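PDB 6RIW: ORF10 from Moritella marina, which probably catalyses chain-elongating condensation in polyunsaturated fatty acid synthesis, this piece being the ketosynthase–chain length factor didomain of a longer multidomain synthase. Local coordinates for residues A[462-470]-A[673-683]; A[146-154]-A[932-941]. All blocks are in the same frame, centred on the assembly; numbering follows the deposited sequence.

Contact 1. Residues A[462-470]-A[673-683]; sequences VAKPREPLA and VELAENLFQTS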
ATOM      1  N   VAL A 462      -3.942 -17.208  25.420  1.00 29.73           N
ATOM      2  CA  VAL A 462      -3.550 -15.800  25.469  1.00 25.87           C
ATOM      3  C   VAL A 462      -2.306 -15.595  24.615  1.00 24.22           C
ATOM      4  O   VAL A 462      -1.573 -16.536  24.285  1.00 26.56           O
ATOM      5  CB  VAL A 462      -3.307 -15.289  26.900  1.00 26.35           C
ATOM      6  CG1 VAL A 462      -4.590 -15.362  27.723  1.00 32.44           C
ATOM      7  CG2 VAL A 462      -2.188 -16.088  27.559  1.00 27.74           C
ATOM      8  N   ALA A 463      -2.082 -14.338  24.235  1.00 23.15           N
ATOM      9  CA  ALA A 463      -0.885 -14.007  23.478  1.00 21.91           C
ATOM     10  C   ALA A 463       0.359 -14.209  24.338  1.00 23.07           C
ATOM     11  O   ALA A 463       0.319 -14.078  25.566  1.00 23.43           O
ATOM     12  CB  ALA A 463      -0.956 -12.556  22.993  1.00 22.27           C
ATOM     13  N   LYS A 464       1.474 -14.532  23.682  1.00 19.10           N
ATOM     14  CA  LYS A 464       2.742 -14.625  24.383  1.00 22.59           C
ATOM     15  C   LYS A 464       3.159 -13.242  24.867  1.00 22.80           C
ATOM     16  O   LYS A 464       2.842 -12.226  24.224  1.00 19.61           O
ATOM     17  CB  LYS A 464       3.833 -15.190  23.473  1.00 24.81           C
ATOM     18  CG  LYS A 464       3.480 -16.499  22.832  1.00 29.03           C
ATOM     19  CD  LYS A 464       4.724 -17.248  22.432  1.00 38.68           C
ATOM     20  CE  LYS A 464       5.168 -16.886  21.041  1.00 31.02           C
ATOM     21  NZ  LYS A 464       4.046 -17.059  20.075  1.00 32.86           N
ATOM     22  N   PRO A 465       3.858 -13.168  25.999  1.00 23.59           N
ATOM     23  CA  PRO A 465       4.369 -11.874  26.462  1.00 24.01           C
ATOM     24  C   PRO A 465       5.345 -11.305  25.446  1.00 21.34           C
ATOM     25  O   PRO A 465       6.030 -12.045  24.740  1.00 21.22           O
ATOM     26  CB  PRO A 465       5.077 -12.212  27.783  1.00 29.55           C
ATOM     27  CG  PRO A 465       4.587 -13.582  28.170  1.00 27.56           C
ATOM     28  CD  PRO A 465       4.257 -14.283  26.884  1.00 25.99           C
ATOM     29  N   ARG A 466       5.381  -9.978  25.361  1.00 21.20           N
ATOM     30  CA  ARG A 466       6.298  -9.313  24.436  1.00 21.75           C
ATOM     31  C   ARG A 466       7.739  -9.447  24.935  1.00 22.65           C
ATOM     32  O   ARG A 466       7.990  -9.629  26.127  1.00 24.53           O
ATOM     33  CB  ARG A 466       5.934  -7.829  24.303  1.00 22.50           C
ATOM     34  CG  ARG A 466       6.278  -7.071  25.599  1.00 26.03           C
ATOM     35  CD  ARG A 466       6.429  -5.593  25.389  1.00 34.28           C
ATOM     36  NE  ARG A 466       7.549  -5.218  24.523  1.00 29.00           N
ATOM     37  CZ  ARG A 466       8.811  -5.043  24.919  1.00 30.68           C
ATOM     38  NH1 ARG A 466       9.173  -5.243  26.186  1.00 30.54           N
ATOM     39  NH2 ARG A 466       9.721  -4.661  24.034  1.00 28.72           N
ATOM     40  N   GLU A 467       8.688  -9.383  24.008  1.00 25.84           N
ATOM     41  CA  GLU A 467      10.109  -9.387  24.326  1.00 24.88           C
ATOM     42  C   GLU A 467      10.810  -8.397  23.416  1.00 19.44           C
ATOM     43  O   GLU A 467      10.325  -8.109  22.316  1.00 21.37           O
ATOM     44  CB  GLU A 467      10.781 -10.759  24.141  1.00 27.87           C
ATOM     45  CG  GLU A 467       9.917 -11.987  24.274  1.00 28.60           C
ATOM     46  CD  GLU A 467      10.667 -13.245  23.840  1.00 29.60           C
ATOM     47  OE1 GLU A 467      10.004 -14.249  23.481  1.00 36.09           O
ATOM     48  OE2 GLU A 467      11.917 -13.199  23.835  1.00 27.01           O
ATOM     49  N   PRO A 468      11.972  -7.879  23.828  1.00 21.29           N
ATOM     50  CA  PRO A 468      12.793  -7.106  22.887  1.00 18.99           C
ATOM     51  C   PRO A 468      13.060  -7.903  21.620  1.00 20.26           C
ATOM     52  O   PRO A 468      13.075  -9.138  21.615  1.00 18.32           O
ATOM     53  CB  PRO A 468      14.092  -6.845  23.664  1.00 20.96           C
ATOM     54  CG  PRO A 468      13.674  -6.881  25.101  1.00 22.42           C
ATOM     55  CD  PRO A 468      12.570  -7.912  25.175  1.00 22.70           C
ATOM     56  N   LEU A 469      13.256  -7.176  20.532  1.00 15.44           N
ATOM     57  CA  LEU A 469      13.581  -7.778  19.249  1.00 15.43           C
ATOM     58  C   LEU A 469      15.081  -7.708  19.051  1.00 16.40           C
ATOM     59  O   LEU A 469      15.678  -6.653  19.259  1.00 19.69           O
ATOM     60  CB  LEU A 469      12.878  -7.029  18.117  1.00 14.86           C
ATOM     61  CG  LEU A 469      11.360  -7.148  18.049  1.00 18.21           C
ATOM     62  CD1 LEU A 469      10.837  -6.078  17.106  1.00 20.60           C
ATOM     63  CD2 LEU A 469      10.991  -8.531  17.546  1.00 21.98           C
ATOM     64  N   ALA A 470      15.685  -8.802  18.608  1.00 12.42           N
ATOM     65  CA  ALA A 470      17.096  -8.786  18.260  1.00 13.97           C
ATOM     66  C   ALA A 470      17.254  -8.573  16.763  1.00 13.01           C
ATOM     67  O   ALA A 470      16.643  -9.286  15.974  1.00 13.60           O
ATOM     68  CB  ALA A 470      17.765 -10.101  18.676  1.00 16.43           C
ATOM     69  N   VAL A 673       7.981  -2.358  12.945  1.00 11.04           N
ATOM     70  CA  VAL A 673       8.610  -2.894  14.153  1.00 11.26           C
ATOM     71  C   VAL A 673       7.539  -3.301  15.164  1.00 13.83           C
ATOM     72  O   VAL A 673       7.583  -4.392  15.749  1.00 12.57           O
ATOM     73  CB  VAL A 673       9.590  -1.859  14.729  1.00 10.56           C
ATOM     74  CG1 VAL A 673      10.136  -2.311  16.087  1.00 12.41           C
ATOM     75  CG2 VAL A 673      10.736  -1.581  13.724  1.00 12.39           C
ATOM     76  N   GLU A 674       6.552  -2.419  15.380  1.00 13.29           N
ATOM     77  CA  GLU A 674       5.431  -2.714  16.272  1.00 12.46           C
ATOM     78  C   GLU A 674       4.654  -3.936  15.805  1.00 15.11           C
ATOM     79  O   GLU A 674       4.300  -4.809  16.611  1.00 15.84           O
ATOM     80  CB  GLU A 674       4.503  -1.504  16.350  1.00 15.02           C
ATOM     81  CG  GLU A 674       3.194  -1.724  17.127  1.00 21.17           C
ATOM     82  CD  GLU A 674       2.358  -0.430  17.231  1.00 24.10           C
ATOM     83  OE1 GLU A 674       2.018   0.194  16.183  1.00 23.28           O
ATOM     84  OE2 GLU A 674       2.063  -0.027  18.369  1.00 25.24           O
ATOM     85  N   LEU A 675       4.393  -4.025  14.507  1.00 12.75           N
ATOM     86  CA  LEU A 675       3.701  -5.199  13.963  1.00 12.88           C
ATOM     87  C   LEU A 675       4.525  -6.475  14.137  1.00 14.72           C
ATOM     88  O   LEU A 675       3.984  -7.529  14.518  1.00 13.95           O
ATOM     89  CB  LEU A 675       3.378  -4.962  12.482  1.00 12.19           C
ATOM     90  CG  LEU A 675       2.689  -6.096  11.706  1.00 12.76           C
ATOM     91  CD1 LEU A 675       1.442  -6.563  12.459  1.00 15.46           C
ATOM     92  CD2 LEU A 675       2.325  -5.586  10.291  1.00 15.27           C
ATOM     93  N   ALA A 676       5.831  -6.413  13.856  1.00 11.75           N
ATOM     94  CA  ALA A 676       6.665  -7.606  14.021  1.00 13.28           C
ATOM     95  C   ALA A 676       6.604  -8.119  15.464  1.00 15.42           C
ATOM     96  O   ALA A 676       6.442  -9.325  15.703  1.00 13.60           O
ATOM     97  CB  ALA A 676       8.102  -7.305  13.605  1.00 13.15           C
ATOM     98  N   GLU A 677       6.714  -7.212  16.438  1.00 13.63           N
ATOM     99  CA  GLU A 677       6.526  -7.612  17.839  1.00 16.35           C
ATOM    100  C   GLU A 677       5.193  -8.337  18.019  1.00 16.54           C
ATOM    101  O   GLU A 677       5.114  -9.408  18.638  1.00 14.88           O
ATOM    102  CB  GLU A 677       6.590  -6.382  18.751  1.00 15.60           C
ATOM    103  CG  GLU A 677       6.383  -6.712  20.222  1.00 23.26           C
ATOM    104  CD  GLU A 677       6.057  -5.505  21.093  1.00 34.27           C
ATOM    105  OE1 GLU A 677       4.865  -5.103  21.145  1.00 32.89           O
ATOM    106  OE2 GLU A 677       6.988  -4.981  21.755  1.00 33.64           O
ATOM    107  N   ASN A 678       4.134  -7.782  17.445  1.00 15.85           N
ATOM    108  CA  ASN A 678       2.825  -8.381  17.641  1.00 15.03           C
ATOM    109  C   ASN A 678       2.741  -9.744  16.966  1.00 16.95           C
ATOM    110  O   ASN A 678       2.090 -10.662  17.489  1.00 17.82           O
ATOM    111  CB  ASN A 678       1.748  -7.447  17.113  1.00 16.97           C
ATOM    112  CG  ASN A 678       0.545  -7.445  17.976  1.00 21.43           C
ATOM    113  OD1 ASN A 678       0.494  -6.745  18.996  1.00 21.91           O
ATOM    114  ND2 ASN A 678      -0.445  -8.239  17.591  1.00 19.41           N
ATOM    115  N   LEU A 679       3.401  -9.902  15.810  1.00 12.05           N
ATOM    116  CA  LEU A 679       3.370 -11.193  15.125  1.00 16.33           C
ATOM    117  C   LEU A 679       4.016 -12.289  15.973  1.00 16.55           C
ATOM    118  O   LEU A 679       3.542 -13.433  16.005  1.00 16.63           O
ATOM    119  CB  LEU A 679       4.058 -11.084  13.761  1.00 14.55           C
ATOM    120  CG  LEU A 679       3.269 -10.336  12.669  1.00 13.29           C
ATOM    121  CD1 LEU A 679       4.096 -10.264  11.386  1.00 17.01           C
ATOM    122  CD2 LEU A 679       1.919 -10.992  12.373  1.00 18.77           C
ATOM    123  N   PHE A 680       5.102 -11.964  16.668  1.00 15.27           N
ATOM    124  CA  PHE A 680       5.728 -12.960  17.528  1.00 16.38           C
ATOM    125  C   PHE A 680       4.845 -13.288  18.726  1.00 18.61           C
ATOM    126  O   PHE A 680       4.856 -14.426  19.210  1.00 19.48           O
ATOM    127  CB  PHE A 680       7.103 -12.476  17.977  1.00 14.85           C
ATOM    128  CG  PHE A 680       8.134 -12.455  16.875  1.00 14.35           C
ATOM    129  CD1 PHE A 680       8.373 -13.574  16.105  1.00 14.29           C
ATOM    130  CD2 PHE A 680       8.878 -11.305  16.635  1.00 14.31           C
ATOM    131  CE1 PHE A 680       9.342 -13.561  15.097  1.00 14.92           C
ATOM    132  CE2 PHE A 680       9.842 -11.271  15.630  1.00 15.63           C
ATOM    133  CZ  PHE A 680      10.076 -12.404  14.858  1.00 16.07           C
ATOM    134  N   GLN A 681       4.050 -12.325  19.203  1.00 17.08           N
ATOM    135  CA  GLN A 681       3.167 -12.603  20.332  1.00 17.71           C
ATOM    136  C   GLN A 681       1.993 -13.494  19.951  1.00 21.27           C
ATOM    137  O   GLN A 681       1.458 -14.207  20.809  1.00 19.79           O
ATOM    138  CB  GLN A 681       2.621 -11.302  20.916  1.00 16.08           C
ATOM    139  CG  GLN A 681       3.645 -10.453  21.644  1.00 18.92           C
ATOM    140  CD  GLN A 681       3.010  -9.220  22.227  1.00 23.17           C
ATOM    141  OE1 GLN A 681       2.926  -8.195  21.565  1.00 23.64           O
ATOM    142  NE2 GLN A 681       2.514  -9.322  23.451  1.00 19.16           N
ATOM    143  N   THR A 682       1.530 -13.429  18.701  1.00 19.22           N
ATOM    144  CA  THR A 682       0.245 -14.022  18.350  1.00 17.63           C
ATOM    145  C   THR A 682       0.345 -15.186  17.376  1.00 21.03           C
ATOM    146  O   THR A 682      -0.689 -15.772  17.035  1.00 27.20           O
ATOM    147  CB  THR A 682      -0.705 -12.966  17.760  1.00 21.09           C
ATOM    148  OG1 THR A 682      -0.146 -12.421  16.556  1.00 21.64           O
ATOM    149  CG2 THR A 682      -0.934 -11.839  18.742  1.00 19.47           C
ATOM    150  N   SER A 683       1.537 -15.548  16.917  1.00 18.27           N
ATOM    151  CA  SER A 683       1.658 -16.590  15.907  1.00 22.18           C
ATOM    152  C   SER A 683       2.946 -17.345  16.166  1.00 21.97           C
ATOM    153  O   SER A 683       3.686 -17.036  17.107  1.00 21.50           O
ATOM    154  CB  SER A 683       1.634 -16.016  14.481  1.00 25.04           C
ATOM    155  OG  SER A 683       2.866 -15.392  14.166  1.00 21.82           O
TER
HETATM  156  O   HOH W   1       8.585  -2.828  21.549  1.00 22.82           O
HETATM  157  O   HOH W   2       9.479  -5.793  21.040  1.00 27.44           O
HETATM  158  O   HOH W   3       7.420  -9.981  21.095  1.00 22.83           O
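Leu469, at the start of strand 469-478, lies against Val673 and Phe680 of helix 668-682, a strand-on-helix contact of the thiolase fold in the second ketosynthase-like half, by its place in the chain probably the chain length factor. The apolar work is divided between its methyls: CD2 meets the edge of the Phe680 ring, 3.5 Å from CE2, whereas CD1 approaches Val673 CG1 at 4.0 Å.

The charged pair is Arg466 and Glu677. Arg466 NE points almost straight (175°) at Glu677 OE2, 2.8 Å away and within the guanidinium plane. The NE donor comes from above the carboxylate plane, which is turned 67° from the guanidinium. Arg466 NH2 reaches that oxygen through two waters, one of which also donates to Glu467 O. Glu677 OE1 pairs with Lys214 of the first ketosynthase-like half; two cations sharing one carboxylate would probably keep it ionised.

Amide hydrogen bonds hold the extended chain at both polar backbone atoms of Lys464. Lys464 N donates to Gln681 O at 2.9 Å, and Gln681 NE2 returns a bond to Lys464 O at 3.0 Å. With CG beside the backbone N (chi1 -70°) and the chain extended beyond it, the Gln681 amide reaches that carbonyl, whose oxygen lies in the amide plane. Exchanging Gln681 for alanine would probably leave Lys464 O without this donor and open a gap under Arg466 CB.

At the helix end the lysine chain bends twice, bringing Lys464 NZ to Phe680 O at 2.9 Å and to Ser683 O at 3.0 Å.

Contact 2. Residues A[146-154]-A[932-941]; sequences KAVLHPDFQ and IKAQFAGKHL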
ATOM      1  N   LYS A 146       6.580  21.681 -29.701  1.00 16.04           N
ATOM      2  CA  LYS A 146       6.817  23.024 -30.237  1.00 17.17           C
ATOM      3  C   LYS A 146       8.113  23.072 -31.041  1.00 21.27           C
ATOM      4  O   LYS A 146       8.162  23.661 -32.134  1.00 19.32           O
ATOM      5  CB  LYS A 146       6.879  24.055 -29.107  1.00 17.58           C
ATOM      6  CG  LYS A 146       5.551  24.388 -28.424  1.00 18.76           C
ATOM      7  CD  LYS A 146       5.804  25.474 -27.389  1.00 17.64           C
ATOM      8  CE  LYS A 146       4.538  26.275 -27.070  1.00 24.01           C
ATOM      9  NZ  LYS A 146       3.484  25.431 -26.401  1.00 16.52           N
ATOM     10  N   ALA A 147       9.181  22.459 -30.515  1.00 20.46           N
ATOM     11  CA  ALA A 147      10.468  22.489 -31.210  1.00 22.15           C
ATOM     12  C   ALA A 147      10.425  21.696 -32.507  1.00 23.93           C
ATOM     13  O   ALA A 147      11.119  22.048 -33.471  1.00 26.51           O
ATOM     14  CB  ALA A 147      11.577  21.951 -30.296  1.00 20.76           C
ATOM     15  N   VAL A 148       9.618  20.641 -32.564  1.00 21.55           N
ATOM     16  CA  VAL A 148       9.572  19.780 -33.740  1.00 22.70           C
ATOM     17  C   VAL A 148       8.615  20.326 -34.797  1.00 28.63           C
ATOM     18  O   VAL A 148       8.945  20.368 -35.988  1.00 26.81           O
ATOM     19  CB  VAL A 148       9.192  18.344 -33.324  1.00 25.39           C
ATOM     20  CG1 VAL A 148       8.897  17.497 -34.530  1.00 27.17           C
ATOM     21  CG2 VAL A 148      10.328  17.714 -32.516  1.00 24.95           C
ATOM     22  N   LEU A 149       7.425  20.760 -34.380  1.00 22.79           N
ATOM     23  CA  LEU A 149       6.299  20.995 -35.285  1.00 24.18           C
ATOM     24  C   LEU A 149       6.061  22.465 -35.595  1.00 24.74           C
ATOM     25  O   LEU A 149       5.904  22.836 -36.763  1.00 24.98           O
ATOM     26  CB  LEU A 149       5.016  20.398 -34.692  1.00 24.07           C
ATOM     27  CG  LEU A 149       5.045  18.892 -34.410  1.00 24.50           C
ATOM     28  CD1 LEU A 149       3.788  18.459 -33.645  1.00 22.24           C
ATOM     29  CD2 LEU A 149       5.183  18.122 -35.709  1.00 22.85           C
ATOM     30  N   HIS A 150       6.030  23.304 -34.574  1.00 21.27           N
ATOM     31  CA  HIS A 150       5.510  24.650 -34.707  1.00 23.43           C
ATOM     32  C   HIS A 150       5.643  25.344 -33.363  1.00 22.06           C
ATOM     33  O   HIS A 150       5.233  24.777 -32.336  1.00 22.38           O
ATOM     34  CB  HIS A 150       4.043  24.604 -35.165  1.00 21.50           C
ATOM     35  CG  HIS A 150       3.536  25.899 -35.713  1.00 20.56           C
ATOM     36  ND1 HIS A 150       3.471  27.052 -34.957  1.00 19.44           N
ATOM     37  CD2 HIS A 150       3.042  26.218 -36.937  1.00 20.57           C
ATOM     38  CE1 HIS A 150       2.972  28.029 -35.693  1.00 20.90           C
ATOM     39  NE2 HIS A 150       2.709  27.550 -36.899  1.00 23.06           N
ATOM     40  N   PRO A 151       6.220  26.549 -33.327  1.00 19.83           N
ATOM     41  CA  PRO A 151       6.361  27.272 -32.057  1.00 23.07           C
ATOM     42  C   PRO A 151       5.041  27.543 -31.363  1.00 21.79           C
ATOM     43  O   PRO A 151       5.030  27.771 -30.147  1.00 20.77           O
ATOM     44  CB  PRO A 151       7.046  28.580 -32.470  1.00 27.29           C
ATOM     45  CG  PRO A 151       6.746  28.724 -33.928  1.00 26.46           C
ATOM     46  CD  PRO A 151       6.724  27.330 -34.471  1.00 26.29           C
ATOM     47  N   ASP A 152       3.929  27.517 -32.088  1.00 21.61           N
ATOM     48  CA  ASP A 152       2.615  27.750 -31.500  1.00 17.64           C
ATOM     49  C   ASP A 152       1.853  26.458 -31.231  1.00 17.57           C
ATOM     50  O   ASP A 152       0.669  26.510 -30.883  1.00 15.60           O
ATOM     51  CB  ASP A 152       1.798  28.673 -32.413  1.00 21.01           C
ATOM     52  CG  ASP A 152       2.447  30.047 -32.583  1.00 28.65           C
ATOM     53  OD1 ASP A 152       3.026  30.582 -31.600  1.00 31.72           O
ATOM     54  OD2 ASP A 152       2.388  30.593 -33.705  1.00 29.46           O
ATOM     55  N   PHE A 153       2.484  25.298 -31.406  1.00 16.25           N
ATOM     56  CA  PHE A 153       1.843  24.061 -30.986  1.00 16.17           C
ATOM     57  C   PHE A 153       1.522  24.116 -29.493  1.00 14.39           C
ATOM     58  O   PHE A 153       2.313  24.627 -28.694  1.00 16.84           O
ATOM     59  CB  PHE A 153       2.734  22.852 -31.268  1.00 15.60           C
ATOM     60  CG  PHE A 153       2.139  21.568 -30.778  1.00 16.03           C
ATOM     61  CD1 PHE A 153       1.278  20.842 -31.583  1.00 21.01           C
ATOM     62  CD2 PHE A 153       2.389  21.110 -29.491  1.00 17.04           C
ATOM     63  CE1 PHE A 153       0.697  19.673 -31.127  1.00 19.18           C
ATOM     64  CE2 PHE A 153       1.797  19.936 -29.036  1.00 17.61           C
ATOM     65  CZ  PHE A 153       0.959  19.226 -29.858  1.00 17.73           C
ATOM     66  N   GLN A 154       0.356  23.591 -29.118  1.00 12.28           N
ATOM     67  CA  GLN A 154      -0.051  23.519 -27.717  1.00 15.44           C
ATOM     68  C   GLN A 154      -0.639  22.150 -27.432  1.00 13.31           C
ATOM     69  O   GLN A 154      -1.576  21.721 -28.106  1.00 15.42           O
ATOM     70  CB  GLN A 154      -1.104  24.571 -27.364  1.00 15.44           C
ATOM     71  CG  GLN A 154      -0.640  25.991 -27.310  1.00 17.11           C
ATOM     72  CD  GLN A 154      -1.811  26.879 -26.970  1.00 20.77           C
ATOM     73  OE1 GLN A 154      -2.795  26.922 -27.704  1.00 22.98           O
ATOM     74  NE2 GLN A 154      -1.737  27.550 -25.843  1.00 22.46           N
ATOM     75  N   ILE A 932       4.923  15.416 -41.725  1.00 33.60           N
ATOM     76  CA  ILE A 932       4.080  16.049 -40.717  1.00 29.60           C
ATOM     77  C   ILE A 932       4.544  17.474 -40.471  1.00 32.17           C
ATOM     78  O   ILE A 932       3.729  18.401 -40.389  1.00 34.09           O
ATOM     79  CB  ILE A 932       4.076  15.205 -39.428  1.00 32.17           C
ATOM     80  CG1 ILE A 932       3.415  13.851 -39.690  1.00 30.00           C
ATOM     81  CG2 ILE A 932       3.362  15.942 -38.294  1.00 29.80           C
ATOM     82  CD1 ILE A 932       3.582  12.848 -38.591  1.00 29.81           C
ATOM     83  N   LYS A 933       5.862  17.681 -40.386  1.00 30.36           N
ATOM     84  CA  LYS A 933       6.396  19.025 -40.187  1.00 32.01           C
ATOM     85  C   LYS A 933       5.963  19.969 -41.307  1.00 34.03           C
ATOM     86  O   LYS A 933       5.730  21.158 -41.066  1.00 33.74           O
ATOM     87  CB  LYS A 933       7.922  18.971 -40.097  1.00 30.97           C
ATOM     88  CG  LYS A 933       8.480  18.334 -38.835  1.00 31.56           C
ATOM     89  CD  LYS A 933      10.005  18.168 -38.942  1.00 37.05           C
ATOM     90  CE  LYS A 933      10.622  17.800 -37.595  1.00 37.82           C
ATOM     91  NZ  LYS A 933      12.112  17.631 -37.625  1.00 43.03           N
ATOM     92  N   ALA A 934       5.867  19.456 -42.541  1.00 36.63           N
ATOM     93  CA  ALA A 934       5.469  20.272 -43.688  1.00 32.89           C
ATOM     94  C   ALA A 934       3.986  20.606 -43.662  1.00 32.18           C
ATOM     95  O   ALA A 934       3.567  21.623 -44.221  1.00 37.98           O
ATOM     96  CB  ALA A 934       5.810  19.541 -44.986  1.00 38.91           C
ATOM     97  N   GLN A 935       3.175  19.757 -43.044  1.00 35.87           N
ATOM     98  CA  GLN A 935       1.773  20.070 -42.809  1.00 36.64           C
ATOM     99  C   GLN A 935       1.578  21.178 -41.779  1.00 36.31           C
ATOM    100  O   GLN A 935       0.450  21.660 -41.610  1.00 33.15           O
ATOM    101  CB  GLN A 935       1.052  18.813 -42.350  1.00 35.78           C
ATOM    102  CG  GLN A 935       0.826  17.817 -43.453  1.00 40.57           C
ATOM    103  CD  GLN A 935      -0.419  18.143 -44.228  1.00 44.16           C
ATOM    104  OE1 GLN A 935      -0.365  18.834 -45.242  1.00 49.42           O
ATOM    105  NE2 GLN A 935      -1.563  17.672 -43.738  1.00 44.03           N
ATOM    106  N   PHE A 936       2.635  21.561 -41.065  1.00 32.32           N
ATOM    107  CA  PHE A 936       2.582  22.632 -40.083  1.00 28.88           C
ATOM    108  C   PHE A 936       3.234  23.914 -40.582  1.00 28.99           C
ATOM    109  O   PHE A 936       2.915  24.991 -40.072  1.00 25.71           O
ATOM    110  CB  PHE A 936       3.291  22.200 -38.780  1.00 24.88           C
ATOM    111  CG  PHE A 936       2.405  21.467 -37.788  1.00 25.77           C
ATOM    112  CD1 PHE A 936       2.289  20.092 -37.822  1.00 23.63           C
ATOM    113  CD2 PHE A 936       1.730  22.165 -36.792  1.00 24.37           C
ATOM    114  CE1 PHE A 936       1.491  19.418 -36.918  1.00 26.54           C
ATOM    115  CE2 PHE A 936       0.939  21.497 -35.859  1.00 23.60           C
ATOM    116  CZ  PHE A 936       0.817  20.120 -35.920  1.00 23.98           C
ATOM    117  N   ALA A 937       4.124  23.818 -41.569  1.00 32.33           N
ATOM    118  CA  ALA A 937       4.977  24.937 -41.951  1.00 30.38           C
ATOM    119  C   ALA A 937       4.158  26.152 -42.370  1.00 30.16           C
ATOM    120  O   ALA A 937       3.244  26.048 -43.193  1.00 31.78           O
ATOM    121  CB  ALA A 937       5.905  24.514 -43.094  1.00 29.25           C
ATOM    122  N   GLY A 938       4.487  27.305 -41.784  1.00 30.19           N
ATOM    123  CA  GLY A 938       3.885  28.578 -42.142  1.00 30.64           C
ATOM    124  C   GLY A 938       2.416  28.745 -41.806  1.00 33.54           C
ATOM    125  O   GLY A 938       1.838  29.770 -42.167  1.00 35.17           O
ATOM    126  N   LYS A 939       1.790  27.788 -41.121  1.00 27.27           N
ATOM    127  CA  LYS A 939       0.360  27.862 -40.839  1.00 27.87           C
ATOM    128  C   LYS A 939       0.068  28.716 -39.606  1.00 27.46           C
ATOM    129  O   LYS A 939       0.908  28.872 -38.715  1.00 25.63           O
ATOM    130  CB  LYS A 939      -0.223  26.462 -40.646  1.00 29.50           C
ATOM    131  CG  LYS A 939       0.058  25.516 -41.793  1.00 32.64           C
ATOM    132  CD  LYS A 939      -0.968  25.671 -42.908  1.00 39.70           C
ATOM    133  CE  LYS A 939      -1.075  24.396 -43.754  1.00 37.71           C
ATOM    134  NZ  LYS A 939      -1.916  23.349 -43.087  1.00 46.30           N
ATOM    135  N   HIS A 940      -1.135  29.288 -39.571  1.00 25.13           N
ATOM    136  CA  HIS A 940      -1.669  29.885 -38.354  1.00 23.21           C
ATOM    137  C   HIS A 940      -2.410  28.800 -37.581  1.00 22.96           C
ATOM    138  O   HIS A 940      -3.331  28.181 -38.122  1.00 23.25           O
ATOM    139  CB  HIS A 940      -2.609  31.042 -38.680  1.00 28.24           C
ATOM    140  CG  HIS A 940      -1.923  32.202 -39.342  1.00 38.20           C
ATOM    141  ND1 HIS A 940      -1.673  32.246 -40.700  1.00 43.80           N
ATOM    142  CD2 HIS A 940      -1.431  33.359 -38.832  1.00 39.79           C
ATOM    143  CE1 HIS A 940      -1.059  33.377 -40.999  1.00 42.47           C
ATOM    144  NE2 HIS A 940      -0.901  34.071 -39.884  1.00 46.71           N
ATOM    145  N   LEU A 941      -2.002  28.552 -36.333  1.00 18.77           N
ATOM    146  CA  LEU A 941      -2.693  27.592 -35.471  1.00 17.49           C
ATOM    147  C   LEU A 941      -3.699  28.314 -34.587  1.00 16.96           C
ATOM    148  O   LEU A 941      -3.421  29.414 -34.101  1.00 19.05           O
ATOM    149  CB  LEU A 941      -1.705  26.830 -34.577  1.00 18.90           C
ATOM    150  CG  LEU A 941      -0.511  26.154 -35.261  1.00 18.29           C
ATOM    151  CD1 LEU A 941       0.288  25.254 -34.305  1.00 17.00           C
ATOM    152  CD2 LEU A 941      -1.000  25.361 -36.474  1.00 21.86           C
TER
HETATM  153  O   HOH W   4       7.182  22.831 -39.085  1.00 35.67           O
HETATM  154  O   HOH W   5      -0.094  30.420 -35.024  1.00 28.14           O
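Leu149 sits squarely over one face of the Phe936 ring: its CB lies 4.0 Å from the ring centroid and only 5° off the normal, a CH-pi contact. Leu149 CD2 extends the apolar patch to Ile932 CG2 at 3.8 Å, and helices 597-608 and 614-628 add Leu605 and Leu620 around it.

Next to this core, His150 is fixed from several directions. Its NE2 donates to Lys939 O at 2.9 Å (155°), slightly out of the ring plane, while ND1 accepts from Asp152 N at 2.9 Å in that plane; the two bonds together place the ring proton on NE2. Leu941 CD1 lies over a face, 3.8 Å from the ring centroid. The His150 imidazole is swung across to the other segment by a chi1 of -163°, which sets CG opposite the backbone N.

The outer side is looser and relies on water. One water donates to both Leu149 O and Lys933 O, and a second joins Asp152 OD2 to Leu941 N, which it meets at 3.0 Å. Even so, the extended, exposed chain of Lys933 crosses Val148 at about a right angle and comes close, its CE 3.5 Å from Val148 CG1.

The arrangement joins two beta turns: type I from His150 to Phe153, following helix 129-148, and type II from Phe936 to Lys939, with Gly938 in its third position. Helix 129-148 belongs to the excursion between parallel strands 115-120 and 189-193 of the thiolase fold in the first half, probably the ketosynthase.

Contacts 1 and 2 do not touch: their centres are 65 Å apart, their nearest atoms about 47 Å, and they lie on opposite sides of the chain's centre. Along the sequence, however, contact 1 is nested within the loop that contact 2 closes. Contact 2 is the more peripheral, its centre 44 Å from that of the chain against 23 Å for contact 1. The magnesium site, to which Met1 and Lys286 belong, is near contact 1 only: the Thr682 side chain is about 4 Å from that of Met1 and about 11 Å from the ion. Contact 2 lies away from this site.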